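Local coordinates for predicted protein (Acinetobacter sp. RUH2624, PDB 4MEA) that probably hydrolyses epoxides as a secreted Cif-type virulence factor with an alpha/beta hydrolase fold, at residues Tyr51-Ser56 and Asp84-Ala89; Thr59-Ile64 and Tyr129-Asp134. All blocks are in the same frame, centred on the assembly; numbering follows the deposited sequence.

Contact 1 (Tyr51-Ser56 and Asp84-Ala89); sequences YVEGGS and DHKVIA
K86 reaches across to E53, where its NZ forms a salt bridge with E53 OE2 at 3.0 Å, a pairing weak as a hydrogen bond. The K86 chain starts out with CG opposite the backbone N and kinks at chi2 (75°), which brings CD to 3.6 Å from G54 O and carries the ammonium group along the sheet, over strand 47-54 on the side where E53 projects. A water links the same NZ (2.8 Å) to G55 O (2.9 Å), while E53 OE1 is held by a second salt bridge, to K40 of strand 37-44, so the carboxylate sits between two lysines. Closer to the backbone, E53 CB packs 4.1 Å from I88 CG1, and both side chains lie on the face covered by I122 of helix 108-123. Here antiparallel strand 47-54 of the alpha/beta hydrolase sheet borders the parallel run at 87-90, its edge member. A89 and V52 form a hydrogen-bonded pair: V52 N reaches A89 O at 2.9 Å, and A89 N returns a nearly straight bond (174°) to V52 O. G54 and V87 repeat the pattern. The methyl of A89 and the branches of V52 and V87 point to the other face, against M78 of helix 75-81.

Contact 2 (Thr59-Ile64 and Tyr129-Asp134); sequences TPIVFI and YYVSHD
Strands 61-64 and 128-133 form the central parallel pair of the alpha/beta hydrolase sheet, and at their C-terminal end H133 N bonds to I64 O (2.9 Å). The next residue, D134, has backbone angles and a place in the fold consistent with the nucleophile elbow of this family; its OD1 bonds to H305 NE2, and H133 NE2 to H305 O. Five backbone hydrogen bonds in all join the strands in the alternating parallel pattern, beginning with Y129 N to P60 O (2.8 Å). At that first end the Y129 ring takes the T59 CG2 methyl over one face in a CH-pi contact, 3.7 Å from the ring centroid, while I61 CG1 lies at the ring edge. On the same side of the sheet V131 is flanked by two residues of the other strand. Its CG2 meets I61 CG2 at 3.9 Å and its CB meets F63 CD1 at 3.7 Å, the side chains running alongside one another, with helix 75-81 packed over I61 and F63. The reverse side carries V62, I64, Y130 and S132. Y130 swings CG opposite its backbone N (chi1 -165°), and the ring passes obliquely across I64, its hydroxyl bonded to S140 of helix 136-146. I64 CG1 packs against the phenol end of that ring, 3.6 Å from Y130 CZ and 3.3 Å from Y130 OH.

Contacts 1 and 2 belong to one mixed sheet, their centres about 10 Å apart. Across it the strands run 47-54, 87-90, 61-64 and 128-133, so 87-90 and 61-64 are the neighbours that join the two contacts. I88 O lies 2.7 Å from F63 N there, a probable backbone hydrogen bond, and H85 ND1 bonds to T59 O near the start of both strands. Along the chain the segments alternate: 51-56, 59-64, 84-89, 129-134. The chain thus passes over a strand position after 47-54, and 87-90 later fills it. Contact 1 marks the change from antiparallel to parallel strands, and contact 2 lies deeper, beside the probable active-site elbow.

Contact 1 (Tyr51-Ser56 and Asp84-Ala89)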
loop_
_atom_site.group_PDB
_atom_site.type_symbol
_atom_site.label_atom_id
_atom_site.label_comp_id
_atom_site.label_asym_id
_atom_site.label_seq_id
_atom_site.Cartn_x
_atom_site.Cartn_y
_atom_site.Cartn_z
ATOM N N TYR A 51 11.417 29.375 1.507
ATOM C CA TYR A 51 12.765 28.849 1.395
ATOM C C TYR A 51 13.640 29.434 2.483
ATOM O O TYR A 51 13.266 30.406 3.145
ATOM C CB TYR A 51 13.352 29.128 0.009
ATOM C CG TYR A 51 13.589 30.597 -0.318
ATOM C CD1 TYR A 51 14.862 31.156 -0.208
ATOM C CD2 TYR A 51 12.552 31.412 -0.756
ATOM C CE1 TYR A 51 15.094 32.500 -0.516
ATOM C CE2 TYR A 51 12.770 32.762 -1.060
ATOM C CZ TYR A 51 14.045 33.289 -0.945
ATOM O OH TYR A 51 14.275 34.611 -1.245
ATOM N N VAL A 52 14.804 28.828 2.654
ATOM C CA VAL A 52 15.800 29.269 3.608
ATOM C C VAL A 52 17.113 29.361 2.851
ATOM O O VAL A 52 17.443 28.475 2.062
ATOM C CB VAL A 52 15.924 28.255 4.773
ATOM C CG1 VAL A 52 17.082 28.613 5.693
ATOM C CG2 VAL A 52 14.609 28.184 5.540
ATOM N N GLU A 53 17.857 30.441 3.067
ATOM C CA GLU A 53 19.123 30.614 2.373
ATOM C C GLU A 53 20.218 31.114 3.303
ATOM O O GLU A 53 19.951 31.667 4.368
ATOM C CB GLU A 53 18.966 31.569 1.184
ATOM C CG GLU A 53 18.744 33.010 1.589
ATOM C CD GLU A 53 18.486 33.928 0.405
ATOM O OE1 GLU A 53 17.992 35.050 0.636
ATOM O OE2 GLU A 53 18.772 33.536 -0.747
ATOM N N GLY A 54 21.461 30.901 2.890
ATOM C CA GLY A 54 22.600 31.333 3.668
ATOM C C GLY A 54 23.760 31.535 2.725
ATOM O O GLY A 54 23.701 31.117 1.567
ATOM N N GLY A 55 24.811 32.183 3.214
ATOM C CA GLY A 55 25.963 32.487 2.389
ATOM C C GLY A 55 25.708 33.588 1.374
ATOM O O GLY A 55 24.682 34.267 1.410
ATOM N N SER A 56 26.653 33.764 0.460
ATOM C CA SER A 56 26.539 34.791 -0.570
ATOM C C SER A 56 27.384 34.434 -1.782
ATOM O O SER A 56 26.862 34.198 -2.867
ATOM C CB SER A 56 26.982 36.144 -0.021
ATOM O OG SER A 56 28.298 36.048 0.497
ATOM N N ASP A 84 31.443 28.983 1.860
ATOM C CA ASP A 84 32.015 28.998 0.513
ATOM C C ASP A 84 30.961 29.045 -0.582
ATOM O O ASP A 84 31.303 29.158 -1.756
ATOM C CB ASP A 84 32.873 27.748 0.283
ATOM C CG ASP A 84 34.120 27.727 1.133
ATOM O OD1 ASP A 84 34.671 28.812 1.410
ATOM O OD2 ASP A 84 34.553 26.618 1.521
ATOM N N HIS A 85 29.690 28.931 -0.206
ATOM C CA HIS A 85 28.617 28.797 -1.193
ATOM C C HIS A 85 27.329 29.445 -0.745
ATOM O O HIS A 85 26.971 29.378 0.432
ATOM C CB HIS A 85 28.330 27.321 -1.494
ATOM C CG HIS A 85 29.472 26.607 -2.148
ATOM N ND1 HIS A 85 29.660 26.600 -3.512
ATOM C CD2 HIS A 85 30.499 25.899 -1.624
ATOM C CE1 HIS A 85 30.751 25.914 -3.802
ATOM N NE2 HIS A 85 31.278 25.476 -2.674
ATOM N N LYS A 86 26.637 30.077 -1.690
ATOM C CA LYS A 86 25.243 30.419 -1.487
ATOM C C LYS A 86 24.525 29.073 -1.382
ATOM O O LYS A 86 24.774 28.172 -2.187
ATOM C CB LYS A 86 24.711 31.210 -2.676
ATOM C CG LYS A 86 23.256 31.607 -2.561
ATOM C CD LYS A 86 23.092 32.754 -1.580
ATOM C CE LYS A 86 21.714 33.376 -1.675
ATOM N NZ LYS A 86 21.576 34.527 -0.745
ATOM N N VAL A 87 23.678 28.920 -0.369
ATOM C CA VAL A 87 22.933 27.674 -0.182
ATOM C C VAL A 87 21.449 27.997 -0.018
ATOM O O VAL A 87 21.080 28.887 0.746
ATOM C CB VAL A 87 23.461 26.830 1.017
ATOM C CG1 VAL A 87 24.856 26.292 0.726
ATOM C CG2 VAL A 87 23.471 27.652 2.321
ATOM N N ILE A 88 20.610 27.272 -0.747
ATOM C CA ILE A 88 19.185 27.574 -0.813
ATOM C C ILE A 88 18.392 26.284 -0.676
ATOM O O ILE A 88 18.602 25.344 -1.439
ATOM C CB ILE A 88 18.830 28.235 -2.163
ATOM C CG1 ILE A 88 19.638 29.524 -2.356
ATOM C CG2 ILE A 88 17.331 28.507 -2.251
ATOM C CD1 ILE A 88 19.682 30.011 -3.788
ATOM N N ALA A 89 17.500 26.226 0.308
ATOM C CA ALA A 89 16.643 25.055 0.475
ATOM C C ALA A 89 15.192 25.504 0.412
ATOM O O ALA A 89 14.753 26.342 1.203
ATOM C CB ALA A 89 16.941 24.340 1.796
HETATM O O HOH W 1 21.872 34.198 2.003
#

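Contact 2 (Thr59-Ile64 and Tyr129-Asp134)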
loop_
_atom_site.group_PDB
_atom_site.type_symbol
_atom_site.label_atom_id
_atom_site.label_comp_id
_atom_site.label_asym_id
_atom_site.label_seq_id
_atom_site.Cartn_x
_atom_site.Cartn_y
_atom_site.Cartn_z
ATOM N N THR A 59 29.472 29.176 -5.973
ATOM C CA THR A 59 28.435 28.534 -6.767
ATOM C C THR A 59 27.254 28.185 -5.879
ATOM O O THR A 59 27.418 27.507 -4.860
ATOM C CB THR A 59 28.958 27.253 -7.421
ATOM O OG1 THR A 59 30.086 27.576 -8.236
ATOM C CG2 THR A 59 27.872 26.594 -8.270
ATOM N N PRO A 60 26.056 28.662 -6.250
ATOM C CA PRO A 60 24.904 28.361 -5.401
ATOM C C PRO A 60 24.559 26.874 -5.438
ATOM O O PRO A 60 24.747 26.206 -6.449
ATOM C CB PRO A 60 23.779 29.195 -6.023
ATOM C CG PRO A 60 24.489 30.314 -6.740
ATOM C CD PRO A 60 25.748 29.681 -7.268
ATOM N N ILE A 61 24.075 26.363 -4.317
ATOM C CA ILE A 61 23.598 24.996 -4.255
ATOM C C ILE A 61 22.144 25.044 -3.813
ATOM O O ILE A 61 21.829 25.574 -2.749
ATOM C CB ILE A 61 24.411 24.159 -3.263
ATOM C CG1 ILE A 61 25.909 24.407 -3.463
ATOM C CG2 ILE A 61 24.077 22.671 -3.416
ATOM C CD1 ILE A 61 26.776 23.785 -2.409
ATOM N N VAL A 62 21.260 24.507 -4.646
ATOM C CA VAL A 62 19.838 24.468 -4.328
ATOM C C VAL A 62 19.468 23.055 -3.854
ATOM O O VAL A 62 19.805 22.074 -4.512
ATOM C CB VAL A 62 18.997 24.901 -5.547
ATOM C CG1 VAL A 62 17.497 24.723 -5.280
ATOM C CG2 VAL A 62 19.332 26.351 -5.932
ATOM N N PHE A 63 18.817 22.961 -2.692
ATOM C CA PHE A 63 18.461 21.672 -2.078
ATOM C C PHE A 63 16.951 21.513 -2.034
ATOM O O PHE A 63 16.249 22.387 -1.526
ATOM C CB PHE A 63 18.963 21.574 -0.635
ATOM C CG PHE A 63 20.456 21.702 -0.476
ATOM C CD1 PHE A 63 21.269 20.578 -0.514
ATOM C CD2 PHE A 63 21.036 22.939 -0.232
ATOM C CE1 PHE A 63 22.650 20.693 -0.343
ATOM C CE2 PHE A 63 22.415 23.061 -0.059
ATOM C CZ PHE A 63 23.219 21.939 -0.118
ATOM N N ILE A 64 16.464 20.378 -2.523
ATOM C CA ILE A 64 15.031 20.106 -2.594
ATOM C C ILE A 64 14.655 18.823 -1.834
ATOM O O ILE A 64 15.027 17.710 -2.239
ATOM C CB ILE A 64 14.566 19.973 -4.053
ATOM C CG1 ILE A 64 14.985 21.203 -4.875
ATOM C CG2 ILE A 64 13.054 19.763 -4.107
ATOM C CD1 ILE A 64 14.261 22.513 -4.460
ATOM N N TYR A 129 24.534 24.284 -8.485
ATOM C CA TYR A 129 24.460 22.845 -8.275
ATOM C C TYR A 129 23.078 22.546 -7.699
ATOM O O TYR A 129 22.521 23.371 -6.972
ATOM C CB TYR A 129 25.550 22.386 -7.311
ATOM C CG TYR A 129 26.961 22.652 -7.796
ATOM C CD1 TYR A 129 27.356 22.299 -9.076
ATOM C CD2 TYR A 129 27.898 23.252 -6.966
ATOM C CE1 TYR A 129 28.646 22.537 -9.517
ATOM C CE2 TYR A 129 29.189 23.495 -7.397
ATOM C CZ TYR A 129 29.560 23.134 -8.675
ATOM O OH TYR A 129 30.845 23.374 -9.110
ATOM N N TYR A 130 22.536 21.374 -8.024
ATOM C CA TYR A 130 21.169 21.010 -7.665
ATOM C C TYR A 130 21.168 19.656 -6.947
ATOM O O TYR A 130 21.701 18.666 -7.455
ATOM C CB TYR A 130 20.308 20.941 -8.930
ATOM C CG TYR A 130 18.810 20.935 -8.710
ATOM C CD1 TYR A 130 18.084 22.125 -8.722
ATOM C CD2 TYR A 130 18.109 19.742 -8.531
ATOM C CE1 TYR A 130 16.705 22.134 -8.546
ATOM C CE2 TYR A 130 16.718 19.741 -8.347
ATOM C CZ TYR A 130 16.024 20.943 -8.362
ATOM O OH TYR A 130 14.646 20.971 -8.190
ATOM N N VAL A 131 20.587 19.631 -5.750
ATOM C CA VAL A 131 20.627 18.456 -4.886
ATOM C C VAL A 131 19.195 18.149 -4.456
ATOM O O VAL A 131 18.504 19.016 -3.910
ATOM C CB VAL A 131 21.544 18.693 -3.648
ATOM C CG1 VAL A 131 21.526 17.490 -2.703
ATOM C CG2 VAL A 131 22.977 19.002 -4.090
ATOM N N SER A 132 18.748 16.923 -4.719
ATOM C CA SER A 132 17.347 16.556 -4.513
ATOM C C SER A 132 17.216 15.249 -3.720
ATOM O O SER A 132 18.088 14.388 -3.810
ATOM C CB SER A 132 16.670 16.430 -5.882
ATOM O OG SER A 132 15.378 15.877 -5.780
ATOM N N HIS A 133 16.134 15.108 -2.946
ATOM C CA HIS A 133 15.894 13.900 -2.146
ATOM C C HIS A 133 14.420 13.493 -2.166
ATOM O O HIS A 133 13.543 14.352 -2.121
ATOM C CB HIS A 133 16.351 14.118 -0.694
ATOM C CG HIS A 133 16.168 12.921 0.196
ATOM N ND1 HIS A 133 15.259 12.896 1.232
ATOM C CD2 HIS A 133 16.803 11.723 0.227
ATOM C CE1 HIS A 133 15.330 11.732 1.854
ATOM N NE2 HIS A 133 16.257 11.001 1.263
ATOM N N ASP A 134 14.153 12.186 -2.218
ATOM C CA ASP A 134 12.778 11.683 -2.121
ATOM C C ASP A 134 11.896 12.357 -3.184
ATOM O O ASP A 134 12.275 12.395 -4.356
ATOM C CB ASP A 134 12.233 11.905 -0.706
ATOM C CG ASP A 134 10.994 11.074 -0.408
ATOM O OD1 ASP A 134 11.135 9.998 0.214
ATOM O OD2 ASP A 134 9.873 11.495 -0.775
#